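Local coordinates for chitin elicitor-binding protein (Oryza sativa subsp. japonica, PDB 5JCD) that binds chitin oligosaccharides at the rice cell surface through its LysM-bearing ectodomain and helps relay the fungal elicitor signal for defence responses, at residues A[23-26]-A[27-31]; A[46-49]-A[50-54]; A[170-174]-A[175-179]. All blocks are in the same frame, centred on the assembly; numbering follows the deposited sequence.

Contact 1. Residues A[23-26]-A[27-31]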
ATOM      1  N   ASN A  23      -5.502   5.593 -13.896  1.00 35.90           N
ATOM      2  CA  ASN A  23      -6.499   6.167 -14.795  1.00 41.27           C
ATOM      3  C   ASN A  23      -7.621   6.835 -14.046  1.00 42.04           C
ATOM      4  O   ASN A  23      -7.682   6.759 -12.822  1.00 48.06           O
ATOM      5  CB  ASN A  23      -7.098   5.093 -15.693  1.00 43.71           C
ATOM      6  CG  ASN A  23      -6.066   4.440 -16.564  1.00 60.17           C
ATOM      7  OD1 ASN A  23      -5.064   5.067 -16.913  1.00 60.81           O
ATOM      8  ND2 ASN A  23      -6.295   3.174 -16.925  1.00 69.89           N
ATOM      9  N   ALA A  24      -8.505   7.486 -14.798  1.00 39.70           N
ATOM     10  CA  ALA A  24      -9.741   8.023 -14.256  1.00 33.77           C
ATOM     11  C   ALA A  24     -10.579   6.827 -13.898  1.00 41.12           C
ATOM     12  O   ALA A  24     -10.666   5.865 -14.664  1.00 45.73           O
ATOM     13  CB  ALA A  24     -10.469   8.898 -15.303  1.00 25.36           C
ATOM     14  N   THR A  25     -11.162   6.860 -12.714  1.00 33.10           N
ATOM     15  CA  THR A  25     -11.969   5.736 -12.267  1.00 34.61           C
ATOM     16  C   THR A  25     -12.954   6.271 -11.235  1.00 37.29           C
ATOM     17  O   THR A  25     -13.175   7.484 -11.134  1.00 40.26           O
ATOM     18  CB  THR A  25     -11.094   4.588 -11.678  1.00 42.21           C
ATOM     19  OG1 THR A  25     -11.928   3.523 -11.211  1.00 47.25           O
ATOM     20  CG2 THR A  25     -10.259   5.071 -10.531  1.00 49.01           C
ATOM     21  N   THR A  26     -13.537   5.381 -10.453  1.00 31.39           N
ATOM     22  CA  THR A  26     -14.466   5.815  -9.423  1.00 28.23           C
ATOM     23  C   THR A  26     -14.184   5.062  -8.135  1.00 29.16           C
ATOM     24  O   THR A  26     -13.537   4.011  -8.158  1.00 38.85           O
ATOM     25  CB  THR A  26     -15.910   5.496  -9.855  1.00 38.60           C
ATOM     26  OG1 THR A  26     -16.070   4.071  -9.918  1.00 41.80           O
ATOM     27  CG2 THR A  26     -16.218   6.093 -11.236  1.00 28.47           C
ATOM     28  N   TYR A  27     -14.724   5.555  -7.023  1.00 42.15           N
ATOM     29  CA  TYR A  27     -14.586   4.851  -5.748  1.00 40.95           C
ATOM     30  C   TYR A  27     -15.131   3.431  -5.836  1.00 42.78           C
ATOM     31  O   TYR A  27     -14.505   2.508  -5.319  1.00 45.66           O
ATOM     32  CB  TYR A  27     -15.196   5.657  -4.579  1.00 43.36           C
ATOM     33  CG  TYR A  27     -14.255   6.756  -4.057  1.00 43.97           C
ATOM     34  CD1 TYR A  27     -14.153   7.988  -4.683  1.00 35.61           C
ATOM     35  CD2 TYR A  27     -13.453   6.530  -2.942  1.00 43.30           C
ATOM     36  CE1 TYR A  27     -13.274   8.972  -4.208  1.00 28.73           C
ATOM     37  CE2 TYR A  27     -12.582   7.492  -2.469  1.00 35.58           C
ATOM     38  CZ  TYR A  27     -12.491   8.708  -3.113  1.00 37.43           C
ATOM     39  OH  TYR A  27     -11.631   9.671  -2.629  1.00 42.35           O
ATOM     40  N   GLY A  28     -16.254   3.248  -6.533  1.00 45.73           N
ATOM     41  CA  GLY A  28     -16.856   1.929  -6.712  1.00 33.32           C
ATOM     42  C   GLY A  28     -15.923   0.928  -7.365  1.00 40.26           C
ATOM     43  O   GLY A  28     -15.844  -0.227  -6.944  1.00 46.80           O
ATOM     44  N   ASN A  29     -15.216   1.362  -8.409  1.00 42.81           N
ATOM     45  CA  ASN A  29     -14.239   0.497  -9.068  1.00 39.78           C
ATOM     46  C   ASN A  29     -13.043   0.119  -8.200  1.00 41.74           C
ATOM     47  O   ASN A  29     -12.527  -1.004  -8.269  1.00 45.61           O
ATOM     48  CB  ASN A  29     -13.726   1.140 -10.342  1.00 47.62           C
ATOM     49  CG  ASN A  29     -14.673   0.982 -11.476  1.00 55.81           C
ATOM     50  OD1 ASN A  29     -15.034   1.949 -12.139  1.00 60.46           O
ATOM     51  ND2 ASN A  29     -15.098  -0.247 -11.713  1.00 64.44           N
ATOM     52  N   LEU A  30     -12.587   1.080  -7.411  1.00 35.59           N
ATOM     53  CA  LEU A  30     -11.477   0.860  -6.501  1.00 40.60           C
ATOM     54  C   LEU A  30     -11.899  -0.177  -5.470  1.00 38.20           C
ATOM     55  O   LEU A  30     -11.164  -1.123  -5.190  1.00 46.71           O
ATOM     56  CB  LEU A  30     -11.070   2.191  -5.840  1.00 41.29           C
ATOM     57  CG  LEU A  30     -10.320   3.149  -6.768  1.00 34.73           C
ATOM     58  CD1 LEU A  30     -10.046   4.513  -6.130  1.00 27.60           C
ATOM     59  CD2 LEU A  30      -9.022   2.489  -7.145  1.00 40.30           C
ATOM     60  N   VAL A  31     -13.106  -0.012  -4.938  1.00 36.75           N
ATOM     61  CA  VAL A  31     -13.672  -0.980  -4.000  1.00 42.40           C
ATOM     62  C   VAL A  31     -13.641  -2.368  -4.610  1.00 52.41           C
ATOM     63  O   VAL A  31     -13.327  -3.343  -3.930  1.00 52.48           O
ATOM     64  CB  VAL A  31     -15.115  -0.633  -3.608  1.00 32.71           C
ATOM     65  CG1 VAL A  31     -15.738  -1.769  -2.798  1.00 34.02           C
ATOM     66  CG2 VAL A  31     -15.154   0.673  -2.841  1.00 32.87           C
TER
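T26 OG1 is held twice by N29: it accepts the backbone N-H of N29 at 3.2 Å in a fairly straight bond (163° at the hydrogen), and it donates weakly to N29 OD1 over the same distance. This is an N-cap. T26 stands immediately before helix 27-34, whose first turn has amide groups with no carbonyl of the helix itself to receive them, and a threonine hydroxyl is a suitable acceptor. With chi1 at 66°, OG1 lies between the backbone N and the carbonyl carbon, which brings it within range of the N29 amide. The carbonyl of the same residue begins the regular helical pattern: T26 O accepts from L30 N at 3.2 Å, and takes a weak second bond from T25 OG1 at 3.5 Å. The T25 hydroxyl also presses against N29 CB at 3.1 Å, a tight approach, and its methyl CG2 faces L30 CG at 4.2 Å. Were T26 replaced by an alanine, the N29 amide would probably lose its capping acceptor and the N29 carboxamide become freer to turn. Strand 25-26 pairs antiparallel with strand 57-58 through T25 and V58, and the order strand, helix 27-34, helix 39-45, strand is consistent with a LysM-like βααβ unit. Within it, the buried side chains of Y27 and L30 pack on L42 of helix 39-45, V58 of strand 57-58 and V64 of strand 63-72.

Contact 2. Residues A[46-49]-A[50-54]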
ATOM      1  N   ASN A  46     -11.077   8.822   2.861  1.00 39.64           N
ATOM      2  CA  ASN A  46     -10.746   9.963   2.017  1.00 42.75           C
ATOM      3  C   ASN A  46     -11.569  11.210   2.311  1.00 51.93           C
ATOM      4  O   ASN A  46     -11.648  12.126   1.496  1.00 44.79           O
ATOM      5  CB  ASN A  46     -10.815   9.556   0.549  1.00 38.44           C
ATOM      6  CG  ASN A  46      -9.699   8.608   0.188  1.00 34.49           C
ATOM      7  OD1 ASN A  46      -8.644   9.031  -0.256  1.00 35.47           O
ATOM      8  ND2 ASN A  46      -9.894   7.333   0.454  1.00 28.03           N
ATOM      9  N   GLY A  47     -12.166  11.236   3.501  1.00 54.03           N
ATOM     10  CA  GLY A  47     -12.896  12.391   3.981  1.00 45.96           C
ATOM     11  C   GLY A  47     -14.114  12.822   3.191  1.00 39.20           C
ATOM     12  O   GLY A  47     -14.351  14.013   3.048  1.00 45.02           O
ATOM     13  N   LEU A  48     -14.857  11.861   2.649  1.00 28.59           N
ATOM     14  CA  LEU A  48     -16.112  12.138   1.933  1.00 40.08           C
ATOM     15  C   LEU A  48     -17.370  11.700   2.748  1.00 62.49           C
ATOM     16  O   LEU A  48     -17.347  10.686   3.440  1.00 52.84           O
ATOM     17  CB  LEU A  48     -16.107  11.433   0.564  1.00 48.26           C
ATOM     18  CG  LEU A  48     -15.047  11.837  -0.473  1.00 46.44           C
ATOM     19  CD1 LEU A  48     -14.943  10.789  -1.594  1.00 35.04           C
ATOM     20  CD2 LEU A  48     -15.369  13.191  -1.052  1.00 44.00           C
ATOM     21  N   PRO A  49     -18.486  12.444   2.621  1.00 66.92           N
ATOM     22  CA  PRO A  49     -19.777  12.244   3.319  1.00 68.81           C
ATOM     23  C   PRO A  49     -20.489  10.922   3.013  1.00 72.45           C
ATOM     24  O   PRO A  49     -20.172  10.276   2.014  1.00 73.56           O
ATOM     25  CB  PRO A  49     -20.655  13.394   2.820  1.00 65.85           C
ATOM     26  CG  PRO A  49     -19.802  14.258   2.004  1.00 66.34           C
ATOM     27  CD  PRO A  49     -18.502  13.614   1.727  1.00 65.30           C
ATOM     28  N   ASP A  50     -21.420  10.527   3.882  1.00 72.19           N
ATOM     29  CA  ASP A  50     -22.222   9.307   3.704  1.00 71.75           C
ATOM     30  C   ASP A  50     -22.978   9.217   2.382  1.00 77.48           C
ATOM     31  O   ASP A  50     -23.036   8.150   1.766  1.00 87.55           O
ATOM     32  CB  ASP A  50     -23.259   9.206   4.823  1.00 75.37           C
ATOM     33  CG  ASP A  50     -22.631   9.116   6.192  1.00 90.95           C
ATOM     34  OD1 ASP A  50     -21.566   9.735   6.378  1.00 97.88           O
ATOM     35  OD2 ASP A  50     -23.232   8.486   7.096  1.00 90.91           O
ATOM     36  N   GLY A  51     -23.526  10.333   1.919  1.00 70.84           N
ATOM     37  CA  GLY A  51     -24.391  10.299   0.752  1.00 68.11           C
ATOM     38  C   GLY A  51     -23.668  10.246  -0.577  1.00 72.46           C
ATOM     39  O   GLY A  51     -24.299  10.322  -1.634  1.00 74.32           O
ATOM     40  N   THR A  52     -22.345  10.132  -0.520  1.00 68.09           N
ATOM     41  CA  THR A  52     -21.512  10.075  -1.715  1.00 61.97           C
ATOM     42  C   THR A  52     -21.733   8.781  -2.504  1.00 55.49           C
ATOM     43  O   THR A  52     -21.673   7.680  -1.949  1.00 50.61           O
ATOM     44  CB  THR A  52     -20.025  10.207  -1.344  1.00 62.48           C
ATOM     45  OG1 THR A  52     -19.832  11.392  -0.558  1.00 57.56           O
ATOM     46  CG2 THR A  52     -19.164  10.283  -2.596  1.00 63.99           C
ATOM     47  N   LEU A  53     -21.999   8.919  -3.799  1.00 53.90           N
ATOM     48  CA  LEU A  53     -22.253   7.759  -4.654  1.00 52.62           C
ATOM     49  C   LEU A  53     -20.976   7.029  -5.003  1.00 48.38           C
ATOM     50  O   LEU A  53     -19.895   7.608  -4.972  1.00 51.79           O
ATOM     51  CB  LEU A  53     -22.977   8.158  -5.935  1.00 55.62           C
ATOM     52  CG  LEU A  53     -24.354   8.776  -5.730  1.00 55.13           C
ATOM     53  CD1 LEU A  53     -24.893   9.184  -7.064  1.00 54.76           C
ATOM     54  CD2 LEU A  53     -25.302   7.795  -5.035  1.00 45.68           C
ATOM     55  N   SER A  54     -21.112   5.748  -5.326  1.00 42.57           N
ATOM     56  CA  SER A  54     -19.972   4.912  -5.638  1.00 41.49           C
ATOM     57  C   SER A  54     -19.311   5.369  -6.927  1.00 47.49           C
ATOM     58  O   SER A  54     -18.189   4.963  -7.232  1.00 45.97           O
ATOM     59  CB  SER A  54     -20.381   3.457  -5.774  1.00 43.16           C
ATOM     60  OG  SER A  54     -20.727   3.201  -7.116  1.00 54.32           O
TER
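T52 turns its side chain back onto P49, three residues earlier, across a type I beta turn running from P49 to T52. Its CB approaches P49 O to 3.4 Å. From there the branches part: CG2 lies anti to the backbone N, whereas a chi1 of -54° puts OG1 beside that N, on the side facing P49 O and the ring atom CD. OG1 donates to P49 O at 2.8 Å, reaching the oxygen from above the carbonyl plane (37° out of it) and not along a lone pair. The same hydroxyl oxygen rests against the ring, 3.5 Å from P49 CD, and comes within 3.9 Å of L48 CB. P49 O has a second donor in the backbone N of T52, a weak bond of 3.3 Å, so one threonine closes the turn with both its main chain and its side chain. Proline suits the first position, where its ring gives the hydroxyl an apolar wall and its missing N-H is not needed; D50 and G51, polar and small, suit an exposed bend. Before the turn, G47 takes the positive-phi place of the Schellman motif that ends helix 39-45, a conformation easy for glycine, and L48 N bonds to L43 O. The loop runs from helix 39-45 to strand 57-58: L48 and T52 lean on L43 of that helix, while N46 ties its end to strand 63-72 through OD1 and K65 N.

Contact 3. Residues A[170-174]-A[175-179]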
ATOM      1  N   THR A 170      11.383  10.064  13.396  1.00 35.13           N
ATOM      2  CA  THR A 170      10.500   8.899  13.377  1.00 44.69           C
ATOM      3  C   THR A 170      10.377   8.354  11.943  1.00 45.45           C
ATOM      4  O   THR A 170      10.511   7.154  11.695  1.00 40.16           O
ATOM      5  CB  THR A 170       9.094   9.236  13.923  1.00 47.92           C
ATOM      6  OG1 THR A 170       9.154   9.454  15.340  1.00 60.93           O
ATOM      7  CG2 THR A 170       8.145   8.109  13.653  1.00 34.79           C
ATOM      8  N   LEU A 171      10.131   9.248  10.995  1.00 45.64           N
ATOM      9  CA  LEU A 171      10.001   8.824   9.611  1.00 40.84           C
ATOM     10  C   LEU A 171      11.321   8.198   9.174  1.00 37.18           C
ATOM     11  O   LEU A 171      11.329   7.134   8.571  1.00 34.71           O
ATOM     12  CB  LEU A 171       9.616   9.996   8.703  1.00 35.04           C
ATOM     13  CG  LEU A 171       9.217   9.641   7.261  1.00 40.36           C
ATOM     14  CD1 LEU A 171       7.977   8.762   7.301  1.00 31.37           C
ATOM     15  CD2 LEU A 171       8.940  10.901   6.428  1.00 29.13           C
ATOM     16  N   LEU A 172      12.431   8.838   9.543  1.00 43.83           N
ATOM     17  CA  LEU A 172      13.778   8.396   9.158  1.00 37.86           C
ATOM     18  C   LEU A 172      14.234   7.095   9.800  1.00 43.29           C
ATOM     19  O   LEU A 172      14.813   6.247   9.126  1.00 45.79           O
ATOM     20  CB  LEU A 172      14.801   9.495   9.455  1.00 43.35           C
ATOM     21  CG  LEU A 172      14.578  10.726   8.573  1.00 45.35           C
ATOM     22  CD1 LEU A 172      15.423  11.945   8.980  1.00 40.84           C
ATOM     23  CD2 LEU A 172      14.735  10.367   7.104  1.00 45.55           C
ATOM     24  N   THR A 173      13.954   6.904  11.087  1.00 43.44           N
ATOM     25  CA  THR A 173      14.378   5.659  11.735  1.00 41.80           C
ATOM     26  C   THR A 173      13.497   4.494  11.304  1.00 35.01           C
ATOM     27  O   THR A 173      13.965   3.380  11.107  1.00 37.95           O
ATOM     28  CB  THR A 173      14.372   5.759  13.275  1.00 45.58           C
ATOM     29  OG1 THR A 173      13.031   5.943  13.738  1.00 62.51           O
ATOM     30  CG2 THR A 173      15.240   6.923  13.737  1.00 36.59           C
ATOM     31  N   ARG A 174      12.200   4.748  11.218  1.00 33.14           N
ATOM     32  CA  ARG A 174      11.264   3.729  10.784  1.00 37.56           C
ATOM     33  C   ARG A 174      11.650   3.236   9.389  1.00 39.50           C
ATOM     34  O   ARG A 174      11.537   2.057   9.078  1.00 39.48           O
ATOM     35  CB  ARG A 174       9.831   4.284  10.786  1.00 40.77           C
ATOM     36  CG  ARG A 174       8.768   3.277  10.398  1.00 37.48           C
ATOM     37  CD  ARG A 174       8.668   2.184  11.432  1.00 35.03           C
ATOM     38  NE  ARG A 174       8.006   0.998  10.915  1.00 32.27           N
ATOM     39  CZ  ARG A 174       7.849  -0.125  11.602  1.00 35.95           C
ATOM     40  NH1 ARG A 174       8.302  -0.214  12.846  1.00 41.90           N
ATOM     41  NH2 ARG A 174       7.228  -1.158  11.046  1.00 37.31           N
ATOM     42  N   ASN A 175      12.117   4.133   8.532  1.00 38.56           N
ATOM     43  CA  ASN A 175      12.440   3.678   7.196  1.00 34.54           C
ATOM     44  C   ASN A 175      13.914   3.440   6.909  1.00 36.71           C
ATOM     45  O   ASN A 175      14.289   3.247   5.762  1.00 40.87           O
ATOM     46  CB  ASN A 175      11.810   4.618   6.179  1.00 38.06           C
ATOM     47  CG  ASN A 175      10.296   4.508   6.180  1.00 37.38           C
ATOM     48  OD1 ASN A 175       9.751   3.586   5.584  1.00 32.55           O
ATOM     49  ND2 ASN A 175       9.611   5.450   6.844  1.00 33.72           N
ATOM     50  N   LYS A 176      14.728   3.439   7.967  1.00 51.65           N
ATOM     51  CA  LYS A 176      16.176   3.256   7.880  1.00 45.34           C
ATOM     52  C   LYS A 176      16.807   4.119   6.789  1.00 39.83           C
ATOM     53  O   LYS A 176      17.479   3.623   5.900  1.00 39.52           O
ATOM     54  CB  LYS A 176      16.551   1.786   7.691  1.00 49.77           C
ATOM     55  CG  LYS A 176      15.813   0.843   8.605  1.00 58.91           C
ATOM     56  CD  LYS A 176      16.124  -0.582   8.214  1.00 71.40           C
ATOM     57  CE  LYS A 176      15.394  -1.593   9.080  1.00 82.88           C
ATOM     58  NZ  LYS A 176      14.183  -2.119   8.357  1.00 84.60           N
ATOM     59  N   ILE A 177      16.573   5.416   6.866  1.00 35.70           N
ATOM     60  CA  ILE A 177      17.109   6.351   5.898  1.00 48.03           C
ATOM     61  C   ILE A 177      18.261   7.105   6.538  1.00 52.98           C
ATOM     62  O   ILE A 177      18.051   7.951   7.410  1.00 48.61           O
ATOM     63  CB  ILE A 177      16.022   7.348   5.435  1.00 44.62           C
ATOM     64  CG1 ILE A 177      14.991   6.643   4.553  1.00 31.62           C
ATOM     65  CG2 ILE A 177      16.613   8.518   4.677  1.00 38.35           C
ATOM     66  CD1 ILE A 177      13.729   7.486   4.342  1.00 30.58           C
ATOM     67  N   ASP A 178      19.474   6.785   6.089  1.00 54.61           N
ATOM     68  CA  ASP A 178      20.692   7.389   6.616  1.00 52.97           C
ATOM     69  C   ASP A 178      20.794   8.825   6.148  1.00 57.90           C
ATOM     70  O   ASP A 178      21.156   9.714   6.919  1.00 64.98           O
ATOM     71  CB  ASP A 178      21.918   6.617   6.143  1.00 51.53           C
ATOM     72  CG  ASP A 178      21.954   5.213   6.684  1.00 61.56           C
ATOM     73  OD1 ASP A 178      21.517   5.006   7.843  1.00 60.49           O
ATOM     74  OD2 ASP A 178      22.408   4.315   5.943  1.00 65.82           O
ATOM     75  N   ASP A 179      20.504   9.045   4.870  1.00 50.98           N
ATOM     76  CA  ASP A 179      20.624  10.375   4.292  1.00 42.01           C
ATOM     77  C   ASP A 179      19.342  10.817   3.576  1.00 41.14           C
ATOM     78  O   ASP A 179      19.039  10.345   2.474  1.00 40.25           O
ATOM     79  CB  ASP A 179      21.834  10.414   3.346  1.00 38.61           C
ATOM     80  CG  ASP A 179      22.143  11.818   2.831  1.00 43.96           C
ATOM     81  OD1 ASP A 179      21.571  12.800   3.345  1.00 50.81           O
ATOM     82  OD2 ASP A 179      22.993  11.937   1.925  1.00 58.04           O
TER
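L171 O receives two donors from one residue, the backbone N and the side-chain ND2 of N175. They meet it at the Schellman motif that ends helix 168-174 in the second LysM domain. The ND2 bond, 3.0 Å, lies in the carbonyl plane on a lone pair, and the oxygen is also close to the plane of the carboxamide; the N175 N bond is 3.1 Å. A chi1 of -68° sets the amide of N175 beside its own backbone N, where ND2 can fold back to the helix end while OD1 accepts from D190 N in strand 188-193. Asparagine suits this place because it can donate to the helix and accept from the strand at once. K176 adopts the left-handed backbone conformation of the motif, its N bonding weakly to T173 O, and its long chain leads out to the surface. R174, its long chain leading away from the turn, carries its guanidinium to D190 and D137 in salt bridges. The 6→1 bond of the motif, I177 N to L172 O, is almost straight at 174°, and beside it the branched I177 sets CG2 3.6 Å from L172 CD2, the two side chains crossing at about a right angle.

In the fold
Contacts 1 and 2 probably belong to one LysM-like unit, their centres 13 Å apart. G28 N and S54 O, 2.7 Å apart, probably hydrogen-bond, and the Y27 ring reaches from the helix start to the loop, CZ lying 3.6 Å from L48 CD1. Contact 3 ends a helix in the second LysM domain, its nearest atoms about 22 Å from contact 1 and about 18 Å from contact 2. N23 of a chitin-binding site shares a segment with contact 1 but takes no part in it; the T25 side chain is about 10 Å from a bound NAG. In contact 3 the L172 side chain is about 11 Å from a bound NAG, and that of I177 about 4 Å from that of L183, another chitin-binding residue.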